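Local coordinates for SmhB (PDB 6ZZ5), which forms one component of the tripartite alpha-pore-forming toxin Smh of Serratia marcescens, seen in its soluble state and probably joining its partners to build membrane pores, at residues Pro70-Asn75 and Gln333-Val338; Ala178-Gly183 and Ala230-Lys235; Thr289-Thr294 and Arg310-Thr315; Arg341-Pro344 and Ser348-Asp351. All coordinates share one frame; numbering follows the deposited sequence. Where two conformers were deposited one is given.

How the contacts relate
Contact 1 lies nearest the middle of the chain, about 11 Å from its centre, where the long helix 44-92 meets the end of helix 321-336. Contacts 2 and 4 share one side of the molecule, where the short strands lie; their centres are about 16 Å apart, and Asp234 of contact 2 packs against Ala350 of contact 4. Contact 3 is in the helical bundle on the opposite side of the chain's centre from contact 4, the two centres about 51 Å apart, and is the one with bound sulfate and ethanediol, both probably from the crystallisation liquor. Contacts 1 and 4 adjoin in sequence, yet their centres are about 25 Å apart.

Contact 1 of 4, residues Pro70-Asn75 and Gln333-Val338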
loop_
_atom_site.group_PDB
_atom_site.type_symbol
_atom_site.label_atom_id
_atom_site.label_comp_id
_atom_site.label_asym_id
_atom_site.label_seq_id
_atom_site.Cartn_x
_atom_site.Cartn_y
_atom_site.Cartn_z
ATOM N N PRO A 70 -3.633 -1.157 10.647
ATOM C CA PRO A 70 -4.581 -0.530 11.592
ATOM C C PRO A 70 -4.276 0.946 11.893
ATOM O O PRO A 70 -5.246 1.724 12.096
ATOM C CB PRO A 70 -4.522 -1.353 12.886
ATOM C CG PRO A 70 -3.953 -2.673 12.406
ATOM C CD PRO A 70 -3.000 -2.333 11.268
ATOM N N LEU A 71 -3.013 1.358 11.807
ATOM C CA LEU A 71 -2.586 2.765 12.008
ATOM C C LEU A 71 -3.024 3.603 10.822
ATOM O O LEU A 71 -3.332 4.826 11.023
ATOM C CB LEU A 71 -1.084 2.900 12.255
ATOM C CG LEU A 71 -0.546 2.135 13.470
ATOM C CD1 LEU A 71 0.961 2.301 13.545
ATOM C CD2 LEU A 71 -1.235 2.503 14.782
ATOM N N ILE A 72 -3.004 3.028 9.616
ATOM C CA ILE A 72 -3.435 3.785 8.420
ATOM C C ILE A 72 -4.959 4.009 8.519
ATOM O O ILE A 72 -5.444 5.104 8.264
ATOM C CB ILE A 72 -2.897 3.092 7.162
ATOM C CG1 ILE A 72 -1.363 3.227 7.163
ATOM C CG2 ILE A 72 -3.521 3.722 5.939
ATOM C CD1 ILE A 72 -0.623 2.362 6.242
ATOM N N ILE A 73 -5.707 3.015 8.943
ATOM C CA ILE A 73 -7.173 3.172 9.087
ATOM C C ILE A 73 -7.455 4.191 10.190
ATOM O O ILE A 73 -8.363 5.047 10.029
ATOM C CB ILE A 73 -7.847 1.809 9.318
ATOM C CG1 ILE A 73 -7.645 0.917 8.076
ATOM C CG2 ILE A 73 -9.313 1.998 9.663
ATOM C CD1 ILE A 73 -7.995 -0.544 8.296
ATOM N N ARG A 74 -6.700 4.092 11.272
ATOM C CA ARG A 74 -6.824 5.026 12.396
ATOM C C ARG A 74 -6.640 6.459 11.869
ATOM O O ARG A 74 -7.399 7.360 12.333
ATOM C CB ARG A 74 -5.841 4.600 13.483
ATOM C CG ARG A 74 -5.677 5.600 14.602
ATOM C CD ARG A 74 -6.972 5.711 15.348
ATOM N NE ARG A 74 -7.379 4.452 15.950
ATOM C CZ ARG A 74 -8.571 4.248 16.510
ATOM N NH1 ARG A 74 -8.851 3.076 17.063
ATOM N NH2 ARG A 74 -9.474 5.217 16.507
ATOM N N ASN A 75 -5.655 6.668 10.972
ATOM C CA ASN A 75 -5.343 8.005 10.451
ATOM C C ASN A 75 -6.619 8.517 9.772
ATOM O O ASN A 75 -6.960 9.705 9.924
ATOM C CB ASN A 75 -4.192 8.009 9.463
ATOM C CG ASN A 75 -3.983 9.396 8.906
ATOM O OD1 ASN A 75 -3.525 10.260 9.637
ATOM N ND2 ASN A 75 -4.265 9.591 7.625
ATOM N N GLN A 333 -15.156 2.244 4.475
ATOM C CA GLN A 333 -16.005 1.159 3.923
ATOM C C GLN A 333 -15.189 0.324 2.928
ATOM O O GLN A 333 -15.231 -0.911 2.963
ATOM C CB GLN A 333 -17.238 1.726 3.209
ATOM C CG GLN A 333 -18.327 2.266 4.127
ATOM C CD GLN A 333 -19.501 2.728 3.289
ATOM O OE1 GLN A 333 -19.349 3.521 2.361
ATOM N NE2 GLN A 333 -20.660 2.164 3.549
ATOM N N GLN A 334 -14.476 0.971 2.028
ATOM C CA GLN A 334 -13.635 0.242 1.029
ATOM C C GLN A 334 -12.562 -0.599 1.713
ATOM O O GLN A 334 -12.333 -1.700 1.279
ATOM C CB GLN A 334 -12.923 1.200 0.092
ATOM C CG GLN A 334 -13.900 1.868 -0.824
ATOM C CD GLN A 334 -14.196 1.179 -2.129
ATOM O OE1 GLN A 334 -13.769 0.049 -2.415
ATOM N NE2 GLN A 334 -15.010 1.890 -2.902
ATOM N N MET A 335 -11.900 -0.059 2.732
ATOM C CA MET A 335 -10.787 -0.747 3.421
ATOM C C MET A 335 -11.329 -1.933 4.203
ATOM O O MET A 335 -10.634 -2.948 4.259
ATOM C CB MET A 335 -9.990 0.230 4.290
ATOM C CG MET A 335 -9.294 1.243 3.393
ATOM S SD MET A 335 -8.151 2.320 4.256
ATOM C CE MET A 335 -6.762 1.178 4.316
ATOM N N ALA A 336 -12.544 -1.855 4.722
ATOM C CA ALA A 336 -13.158 -2.979 5.447
ATOM C C ALA A 336 -13.773 -3.983 4.461
ATOM O O ALA A 336 -14.037 -5.084 4.850
ATOM C CB ALA A 336 -14.172 -2.464 6.446
ATOM N N GLY A 337 -13.996 -3.629 3.209
ATOM C CA GLY A 337 -14.895 -4.401 2.318
ATOM C C GLY A 337 -14.127 -5.078 1.189
ATOM O O GLY A 337 -14.765 -5.535 0.232
ATOM N N VAL A 338 -12.794 -5.135 1.269
ATOM C CA VAL A 338 -11.970 -5.821 0.219
ATOM C C VAL A 338 -12.488 -7.235 -0.020
ATOM O O VAL A 338 -12.729 -7.950 0.937
ATOM C CB VAL A 338 -10.472 -5.800 0.532
ATOM C CG1 VAL A 338 -9.703 -6.572 -0.540
ATOM C CG2 VAL A 338 -9.968 -4.374 0.649
#
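Met335 lies between the helices 321-336 and 44-92, reaching over to Ile73 and, more lightly, to Ile72. Its CB already points at the partner helix, and the chain runs straight on through CG to the sulfur. Met335 SD then comes alongside Ile73, 4.1 Å from Ile73 CG1. A bend at the last torsion (chi3 81°) turns the terminal methyl back against the same isoleucine, where Met335 CE rests 3.9 Å from Ile73 CG1. Met335 CE also touches the branch methyl of Ile72, with 4.4 Å to Ile72 CG2. The two main side chains slide past each other in opposite directions. Between Ile73 CA and Met335 CA the distance is 7.8 Å. The end of Ile72 leads away from Met335, and its side chain also touches Gln15 and Ala19 of helix 4-30, so it links this patch to a third helix. Methionine suits the spot because its unbranched, flexible chain can bend so that its methyl lies against both isoleucines, mainly Ile73. With carbon and sulfur alone meeting across the gap, the contact depends on dispersion and the exclusion of water, with no directional bond to fix its register.

Contact 2 of 4, residues Ala178-Gly183 and Ala230-Lys235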
loop_
_atom_site.group_PDB
_atom_site.type_symbol
_atom_site.label_atom_id
_atom_site.label_comp_id
_atom_site.label_asym_id
_atom_site.label_seq_id
_atom_site.Cartn_x
_atom_site.Cartn_y
_atom_site.Cartn_z
ATOM N N ALA A 178 -1.583 0.270 -8.921
ATOM C CA ALA A 178 -1.690 1.562 -8.187
ATOM C C ALA A 178 -2.835 2.373 -8.810
ATOM O O ALA A 178 -3.694 2.808 -8.031
ATOM C CB ALA A 178 -0.378 2.307 -8.190
ATOM N N GLY A 179 -2.895 2.468 -10.145
ATOM C CA GLY A 179 -3.892 3.237 -10.906
ATOM C C GLY A 179 -5.276 2.606 -10.769
ATOM O O GLY A 179 -6.257 3.337 -10.645
ATOM N N ILE A 180 -5.388 1.288 -10.765
ATOM C CA ILE A 180 -6.705 0.601 -10.581
ATOM C C ILE A 180 -7.234 0.956 -9.192
ATOM O O ILE A 180 -8.422 1.291 -9.090
ATOM C CB ILE A 180 -6.612 -0.913 -10.826
ATOM C CG1 ILE A 180 -6.271 -1.195 -12.292
ATOM C CG2 ILE A 180 -7.910 -1.610 -10.443
ATOM C CD1 ILE A 180 -5.803 -2.628 -12.575
ATOM N N VAL A 181 -6.416 0.850 -8.156
ATOM C CA VAL A 181 -6.897 1.063 -6.768
ATOM C C VAL A 181 -7.239 2.552 -6.585
ATOM O O VAL A 181 -8.276 2.824 -5.970
ATOM C CB VAL A 181 -5.927 0.562 -5.680
ATOM C CG1 VAL A 181 -6.482 0.800 -4.286
ATOM C CG2 VAL A 181 -5.639 -0.923 -5.862
ATOM N N VAL A 182 -6.381 3.471 -7.028
ATOM C CA VAL A 182 -6.667 4.934 -7.015
ATOM C C VAL A 182 -8.015 5.177 -7.686
ATOM O O VAL A 182 -8.863 5.945 -7.133
ATOM C CB VAL A 182 -5.545 5.745 -7.726
ATOM C CG1 VAL A 182 -5.959 7.180 -8.043
ATOM C CG2 VAL A 182 -4.312 5.749 -6.878
ATOM N N GLY A 183 -8.250 4.621 -8.873
ATOM C CA GLY A 183 -9.513 4.839 -9.607
ATOM C C GLY A 183 -10.712 4.254 -8.857
ATOM O O GLY A 183 -11.821 4.805 -8.953
ATOM N N ALA A 230 -9.637 -5.903 -15.181
ATOM C CA ALA A 230 -8.955 -7.166 -15.551
ATOM C C ALA A 230 -8.292 -7.012 -16.928
ATOM O O ALA A 230 -7.149 -7.471 -17.115
ATOM C CB ALA A 230 -9.904 -8.344 -15.531
ATOM N N ILE A 231 -8.931 -6.324 -17.856
ATOM C CA ILE A 231 -8.383 -6.161 -19.225
ATOM C C ILE A 231 -7.105 -5.323 -19.098
ATOM O O ILE A 231 -6.083 -5.714 -19.689
ATOM C CB ILE A 231 -9.405 -5.527 -20.192
ATOM C CG1 ILE A 231 -10.680 -6.389 -20.256
ATOM C CG2 ILE A 231 -8.723 -5.393 -21.559
ATOM C CD1 ILE A 231 -11.756 -5.912 -21.180
ATOM N N VAL A 232 -7.170 -4.228 -18.346
ATOM C CA VAL A 232 -5.999 -3.331 -18.135
ATOM C C VAL A 232 -4.867 -4.182 -17.551
ATOM O O VAL A 232 -3.742 -4.200 -18.063
ATOM C CB VAL A 232 -6.371 -2.172 -17.191
ATOM C CG1 VAL A 232 -5.136 -1.361 -16.835
ATOM C CG2 VAL A 232 -7.454 -1.272 -17.785
ATOM N N LEU A 233 -5.172 -4.920 -16.495
ATOM C CA LEU A 233 -4.136 -5.527 -15.637
ATOM C C LEU A 233 -3.529 -6.728 -16.348
ATOM O O LEU A 233 -2.288 -7.024 -16.148
ATOM C CB LEU A 233 -4.766 -5.886 -14.292
ATOM C CG LEU A 233 -3.792 -6.429 -13.249
ATOM C CD1 LEU A 233 -2.601 -5.521 -13.044
ATOM C CD2 LEU A 233 -4.497 -6.668 -11.934
ATOM N N ASP A 234 -4.334 -7.389 -17.171
ATOM C CA ASP A 234 -3.944 -8.608 -17.925
ATOM C C ASP A 234 -2.679 -8.347 -18.763
ATOM O O ASP A 234 -1.835 -9.279 -18.859
ATOM C CB ASP A 234 -5.128 -9.090 -18.748
ATOM C CG ASP A 234 -4.823 -10.099 -19.847
ATOM O OD1 ASP A 234 -4.355 -11.209 -19.529
ATOM O OD2 ASP A 234 -5.102 -9.791 -20.999
ATOM N N LYS A 235 -2.474 -7.170 -19.327
ATOM C CA LYS A 235 -1.291 -6.957 -20.231
ATOM C C LYS A 235 0.023 -7.162 -19.468
ATOM O O LYS A 235 0.845 -7.952 -19.903
ATOM C CB LYS A 235 -1.306 -5.525 -20.785
ATOM C CG LYS A 235 -2.385 -5.287 -21.826
ATOM C CD LYS A 235 -2.186 -6.189 -23.027
ATOM C CE LYS A 235 -3.137 -5.922 -24.171
ATOM N NZ LYS A 235 -4.543 -5.869 -23.700
#
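Helix 156-184 runs toward the short strands of SmhB and helix 230-245 leads out of them, and the two pack together through Ile180, Val232 and Leu233. The 46 residues between these segments include the strands 191-196, 216-221 and 227-228, so the contact closes the base of a strand-bearing excursion from the helical bundle. This resembles the hydrophobic beta-tongue region of ClyA-like toxins, to which the family is probably related.

One methyl does most of the touching. The chain of Ile180 is stretched out (chi2 165°), which carries CD1 across to Leu233, whose CB is 3.8 Å away. Beyond that CB the leucine fork spreads around the same methyl, with Leu233 CG 4.4 Å and Leu233 CD2 4.3 Å from Ile180 CD1. The two side chains cross at about a right angle, so the end of the isoleucine butts against the flank of the leucine. Turning CG anti to the backbone nitrogen (chi1 -176°) places the Leu233 fork there, while CB itself is set by the backbone. Val232, on the more exposed border, adds only a light touch through CG1, 4.5 Å from Ile180 CD1.

Around them, Ile180 rests on Thr220 and Leu233 on Ala217 of strand 216-221, and Leu233 also meets Ala176 and Ile177 farther back along helix 156-184. Branched aliphatic residues fill such a junction well, being bulky without needing polar partners. Since only hydrocarbon meets hydrocarbon, the attraction is short-ranged and depends on shape, and carries little directional preference.

Contact 3 of 4, residues Thr289-Thr294 and Arg310-Thr315. With SO4 (sulfate ion), chain D; EDO (1,2-ethanediol), chain I; EDO (1,2-ethanediol), chain J.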
loop_
_atom_site.group_PDB
_atom_site.type_symbol
_atom_site.label_atom_id
_atom_site.label_comp_id
_atom_site.label_asym_id
_atom_site.label_seq_id
_atom_site.Cartn_x
_atom_site.Cartn_y
_atom_site.Cartn_z
ATOM N N THR A 289 -1.647 21.805 11.403
ATOM C CA THR A 289 -1.298 22.255 12.784
ATOM C C THR A 289 -0.613 23.628 12.747
ATOM O O THR A 289 -0.940 24.482 13.590
ATOM C CB THR A 289 -0.474 21.206 13.525
ATOM O OG1 THR A 289 0.669 20.986 12.717
ATOM C CG2 THR A 289 -1.215 19.913 13.683
ATOM N N SER A 290 0.274 23.838 11.791
ATOM C CA SER A 290 0.965 25.136 11.590
ATOM C C SER A 290 -0.065 26.240 11.359
ATOM O O SER A 290 0.077 27.336 11.976
ATOM C CB SER A 290 1.924 25.083 10.450
ATOM O OG SER A 290 3.081 24.384 10.828
ATOM N N GLU A 291 -1.055 25.971 10.505
ATOM C CA GLU A 291 -2.104 26.976 10.260
ATOM C C GLU A 291 -2.835 27.266 11.582
ATOM O O GLU A 291 -3.051 28.482 11.912
ATOM C CB GLU A 291 -3.067 26.579 9.150
ATOM C CG GLU A 291 -4.029 27.717 8.851
ATOM C CD GLU A 291 -5.073 27.590 7.744
ATOM O OE1 GLU A 291 -4.890 26.785 6.788
ATOM O OE2 GLU A 291 -6.084 28.339 7.826
ATOM N N LEU A 292 -3.279 26.246 12.292
ATOM C CA LEU A 292 -4.127 26.464 13.486
ATOM C C LEU A 292 -3.321 27.203 14.550
ATOM O O LEU A 292 -3.907 28.062 15.258
ATOM C CB LEU A 292 -4.609 25.110 14.015
ATOM C CG LEU A 292 -5.596 24.409 13.100
ATOM C CD1 LEU A 292 -5.804 22.994 13.618
ATOM C CD2 LEU A 292 -6.927 25.174 13.117
ATOM N N GLU A 293 -2.039 26.850 14.722
ATOM C CA GLU A 293 -1.146 27.535 15.684
ATOM C C GLU A 293 -0.975 28.999 15.270
ATOM O O GLU A 293 -1.013 29.850 16.150
ATOM C CB GLU A 293 0.214 26.840 15.803
ATOM C CG GLU A 293 0.111 25.542 16.593
ATOM C CD GLU A 293 1.276 24.565 16.487
ATOM O OE1 GLU A 293 2.278 24.930 15.876
ATOM O OE2 GLU A 293 1.147 23.416 17.007
ATOM N N THR A 294 -0.808 29.275 13.979
ATOM C CA THR A 294 -0.667 30.662 13.477
ATOM C C THR A 294 -1.934 31.479 13.766
ATOM O O THR A 294 -1.798 32.662 14.214
ATOM C CB THR A 294 -0.239 30.683 12.010
ATOM O OG1 THR A 294 0.947 29.899 11.986
ATOM C CG2 THR A 294 0.125 32.072 11.535
ATOM N N ARG A 310 -14.601 34.057 11.954
ATOM C CA ARG A 310 -15.954 33.752 11.444
ATOM C C ARG A 310 -15.891 33.496 9.930
ATOM O O ARG A 310 -16.401 32.441 9.504
ATOM C CB ARG A 310 -16.923 34.851 11.845
ATOM C CG ARG A 310 -17.096 34.946 13.345
ATOM C CD ARG A 310 -18.336 35.734 13.756
ATOM N NE ARG A 310 -17.952 37.109 13.774
ATOM C CZ ARG A 310 -17.619 37.840 14.843
ATOM N NH1 ARG A 310 -17.671 37.380 16.083
ATOM N NH2 ARG A 310 -17.236 39.077 14.650
ATOM N N GLN A 311 -15.280 34.408 9.160
ATOM C CA GLN A 311 -15.162 34.295 7.682
ATOM C C GLN A 311 -14.472 32.966 7.360
ATOM O O GLN A 311 -14.970 32.196 6.500
ATOM C CB GLN A 311 -14.392 35.481 7.070
ATOM C CG GLN A 311 -14.374 35.571 5.533
ATOM C CD GLN A 311 -13.518 34.576 4.747
ATOM O OE1 GLN A 311 -12.416 34.172 5.178
ATOM N NE2 GLN A 311 -14.024 34.147 3.578
ATOM N N LEU A 312 -13.340 32.692 8.011
ATOM C CA LEU A 312 -12.479 31.560 7.637
ATOM C C LEU A 312 -13.200 30.243 7.916
ATOM O O LEU A 312 -13.204 29.355 7.035
ATOM C CB LEU A 312 -11.188 31.651 8.428
ATOM C CG LEU A 312 -10.210 30.516 8.128
ATOM C CD1 LEU A 312 -9.695 30.634 6.718
ATOM C CD2 LEU A 312 -9.065 30.573 9.106
ATOM N N PHE A 313 -13.818 30.122 9.072
ATOM C CA PHE A 313 -14.470 28.863 9.503
ATOM C C PHE A 313 -15.830 28.700 8.813
ATOM O O PHE A 313 -16.169 27.554 8.508
ATOM C CB PHE A 313 -14.516 28.777 11.027
ATOM C CG PHE A 313 -13.199 28.313 11.587
ATOM C CD1 PHE A 313 -12.901 26.974 11.657
ATOM C CD2 PHE A 313 -12.223 29.209 11.991
ATOM C CE1 PHE A 313 -11.689 26.546 12.184
ATOM C CE2 PHE A 313 -11.000 28.784 12.469
ATOM C CZ PHE A 313 -10.721 27.447 12.573
ATOM N N LEU A 314 -16.599 29.753 8.568
ATOM C CA LEU A 314 -17.837 29.558 7.768
ATOM C C LEU A 314 -17.444 29.091 6.372
ATOM O O LEU A 314 -17.952 28.084 5.975
ATOM C CB LEU A 314 -18.676 30.822 7.726
ATOM C CG LEU A 314 -19.342 31.244 9.041
ATOM C CD1 LEU A 314 -19.852 32.671 8.972
ATOM C CD2 LEU A 314 -20.494 30.322 9.389
ATOM N N THR A 315 -16.519 29.777 5.674
ATOM C CA THR A 315 -16.062 29.377 4.320
ATOM C C THR A 315 -15.503 27.942 4.332
ATOM O O THR A 315 -15.863 27.135 3.393
ATOM C CB THR A 315 -15.106 30.445 3.760
ATOM O OG1 THR A 315 -15.897 31.638 3.822
ATOM C CG2 THR A 315 -14.628 30.164 2.353
HETATM S S SO4 D . -16.304 40.514 18.111
HETATM O O1 SO4 D . -16.344 39.100 18.427
HETATM O O2 SO4 D . -17.357 41.193 18.803
HETATM O O3 SO4 D . -16.466 40.686 16.698
HETATM O O4 SO4 D . -15.029 41.057 18.491
HETATM C C1 EDO I . -9.083 26.427 8.756
HETATM O O1 EDO I . -8.751 26.882 7.455
HETATM C C2 EDO I . -8.275 25.255 9.147
HETATM O O2 EDO I . -8.498 24.153 8.289
HETATM C C1 EDO J . -7.409 28.406 3.493
HETATM O O1 EDO J . -7.810 27.214 2.834
HETATM C C2 EDO J . -6.389 28.111 4.510
HETATM O O2 EDO J . -6.628 26.848 5.112
#
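The two helical segments stand well apart, with the CA atoms of Leu292 and Phe313, the nearest across the contact, 11.3 Å from each other, so long side chains must bridge the space. Leu292 does so at its far end, CD2 lying 4.5 Å from Phe313 CZ and close to the plane of the ring; the methyl thus meets the edge. On the more open border Glu291 holds its chain extended, with CG anti to the backbone nitrogen (chi1 -174°), which brings its carboxylate alongside Leu312: Glu291 OE2 is 3.9 Å from Leu312 CD2. This is a van der Waals touch, and the charge finds its polar company elsewhere, Glu291 OE2 accepting from O1 of an ethanediol (chain I) at 3.1 Å. That diol also approaches Phe313 obliquely.

Arg310 faces away from the contact. Its guanidinium takes a sulfate in its own plane at the edge, through two nearly straight bonds: Arg310 NH2 to sulfate O3 is 2.7 Å at 176°, and Arg310 NH1 to sulfate O1 is 3.2 Å at 166°. Paired N-H groups on a flat cation suit a tetrahedral anion, although this one probably came from the crystallisation liquor. Within each helix a threonine turns back on the preceding turn, the hydroxyl of Thr294 bonding to Ser290 O, and that of Thr315 to Gln311 O.

Leucine and phenylalanine fit the inner side because other helices close it: Leu292 packs on Tyr82 of helix 44-92 and on Ser110 and Ala113 of helix 99-151, while Phe313 lies against Gln86 and Ile89 of helix 44-92.

Contact 4 of 4, residues Arg341-Pro344 and Ser348-Asp351; sequences REVP and SIAD
Val343 and Ile349 meet where the loop after strand 339-340 doubles back into the N-capped start of helix 349-359, a tight reversal with only three residues between the two segments. The close part is a single methyl-to-methyl meeting, Val343 CG2 lying 4.2 Å from Ile349 CD1, while the side chains cross at about a right angle. In Ile349, with CG1 anti to the backbone nitrogen (chi1 -165°) and chi2 at 62°, CD1 is brought toward the loop even though the CB bond does not point there. Valine and isoleucine suit an inner wall of this kind: both also rest on Ala195 of strand 191-196, and Val343 packs on Phe352, so Ile349 is buried, while Val343 stays partly exposed.

The other branch of Val343 is held more loosely. Its CG1 is 4.4 Å from the carbonyl O of Ser348, a distant touch between unlike groups. On either side of Val343 in the sequence, exposed Glu342 and Pro344 make up the solvent side; the proline ring restricts the backbone there and leans on Phe352, in the first turn of the helix.

Serine is a natural choice for the cap, being small enough for its hydroxyl to fold back over the first turn, where backbone N-H groups have no carbonyl before them. Ser348 points its CB away from the loop and is buried, and its hydroxyl is hydrogen-bonded to Glu241 OE1 of helix 230-245. The same Ser348 OG accepts the capping bond from Asp351 N, at 3.0 Å and with an N-H...O angle of 160°.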
loop_
_atom_site.group_PDB
_atom_site.type_symbol
_atom_site.label_atom_id
_atom_site.label_comp_id
_atom_site.label_asym_id
_atom_site.label_seq_id
_atom_site.Cartn_x
_atom_site.Cartn_y
_atom_site.Cartn_z
ATOM N N ARG A 341 -10.921 -13.266 -3.992
ATOM C CA ARG A 341 -11.220 -14.479 -4.786
ATOM C C ARG A 341 -10.078 -15.504 -4.661
ATOM O O ARG A 341 -8.937 -15.149 -4.799
ATOM C CB ARG A 341 -11.503 -14.122 -6.239
ATOM C CG ARG A 341 -12.641 -13.129 -6.368
ATOM C CD ARG A 341 -13.445 -13.458 -7.560
ATOM N NE ARG A 341 -14.573 -12.570 -7.676
ATOM C CZ ARG A 341 -15.223 -12.390 -8.811
ATOM N NH1 ARG A 341 -14.807 -12.966 -9.930
ATOM N NH2 ARG A 341 -16.269 -11.592 -8.832
ATOM N N GLU A 342 -10.432 -16.755 -4.482
ATOM C CA GLU A 342 -9.516 -17.926 -4.476
ATOM C C GLU A 342 -9.192 -18.294 -5.931
ATOM O O GLU A 342 -10.092 -18.355 -6.805
ATOM C CB GLU A 342 -10.156 -19.128 -3.752
ATOM C CG GLU A 342 -10.472 -18.818 -2.270
ATOM C CD GLU A 342 -9.311 -18.202 -1.475
ATOM O OE1 GLU A 342 -8.156 -18.608 -1.684
ATOM O OE2 GLU A 342 -9.528 -17.279 -0.663
ATOM N N VAL A 343 -7.919 -18.446 -6.206
ATOM C CA VAL A 343 -7.448 -18.818 -7.543
ATOM C C VAL A 343 -7.280 -20.310 -7.537
ATOM O O VAL A 343 -6.580 -20.820 -6.681
ATOM C CB VAL A 343 -6.155 -18.070 -7.883
ATOM C CG1 VAL A 343 -5.622 -18.555 -9.186
ATOM C CG2 VAL A 343 -6.391 -16.563 -7.895
ATOM N N PRO A 344 -7.856 -21.006 -8.526
ATOM C CA PRO A 344 -7.660 -22.445 -8.679
ATOM C C PRO A 344 -6.191 -22.822 -8.800
ATOM O O PRO A 344 -5.411 -22.055 -9.339
ATOM C CB PRO A 344 -8.434 -22.812 -9.951
ATOM C CG PRO A 344 -9.489 -21.711 -10.039
ATOM C CD PRO A 344 -8.764 -20.463 -9.541
ATOM N N SER A 348 -2.301 -19.715 -12.949
ATOM C CA SER A 348 -1.389 -18.614 -12.545
ATOM C C SER A 348 -2.222 -17.356 -12.298
ATOM O O SER A 348 -3.382 -17.286 -12.745
ATOM C CB SER A 348 -0.351 -18.380 -13.634
ATOM O OG SER A 348 -0.976 -17.871 -14.796
ATOM N N ILE A 349 -1.656 -16.341 -11.662
ATOM C CA ILE A 349 -2.412 -15.067 -11.524
ATOM C C ILE A 349 -2.725 -14.495 -12.905
ATOM O O ILE A 349 -3.844 -14.002 -13.078
ATOM C CB ILE A 349 -1.742 -14.065 -10.565
ATOM C CG1 ILE A 349 -2.754 -12.983 -10.195
ATOM C CG2 ILE A 349 -0.447 -13.506 -11.139
ATOM C CD1 ILE A 349 -3.998 -13.524 -9.442
ATOM N N ALA A 350 -1.820 -14.573 -13.886
ATOM C CA ALA A 350 -2.124 -14.065 -15.249
ATOM C C ALA A 350 -3.260 -14.858 -15.925
ATOM O O ALA A 350 -4.122 -14.227 -16.567
ATOM C CB ALA A 350 -0.892 -14.080 -16.135
ATOM N N ASP A 351 -3.307 -16.174 -15.774
ATOM C CA ASP A 351 -4.389 -17.027 -16.340
ATOM C C ASP A 351 -5.721 -16.637 -15.684
ATOM O O ASP A 351 -6.705 -16.474 -16.394
ATOM C CB ASP A 351 -4.061 -18.501 -16.119
ATOM C CG ASP A 351 -4.989 -19.465 -16.821
ATOM O OD1 ASP A 351 -5.598 -19.079 -17.827
ATOM O OD2 ASP A 351 -5.079 -20.586 -16.341
#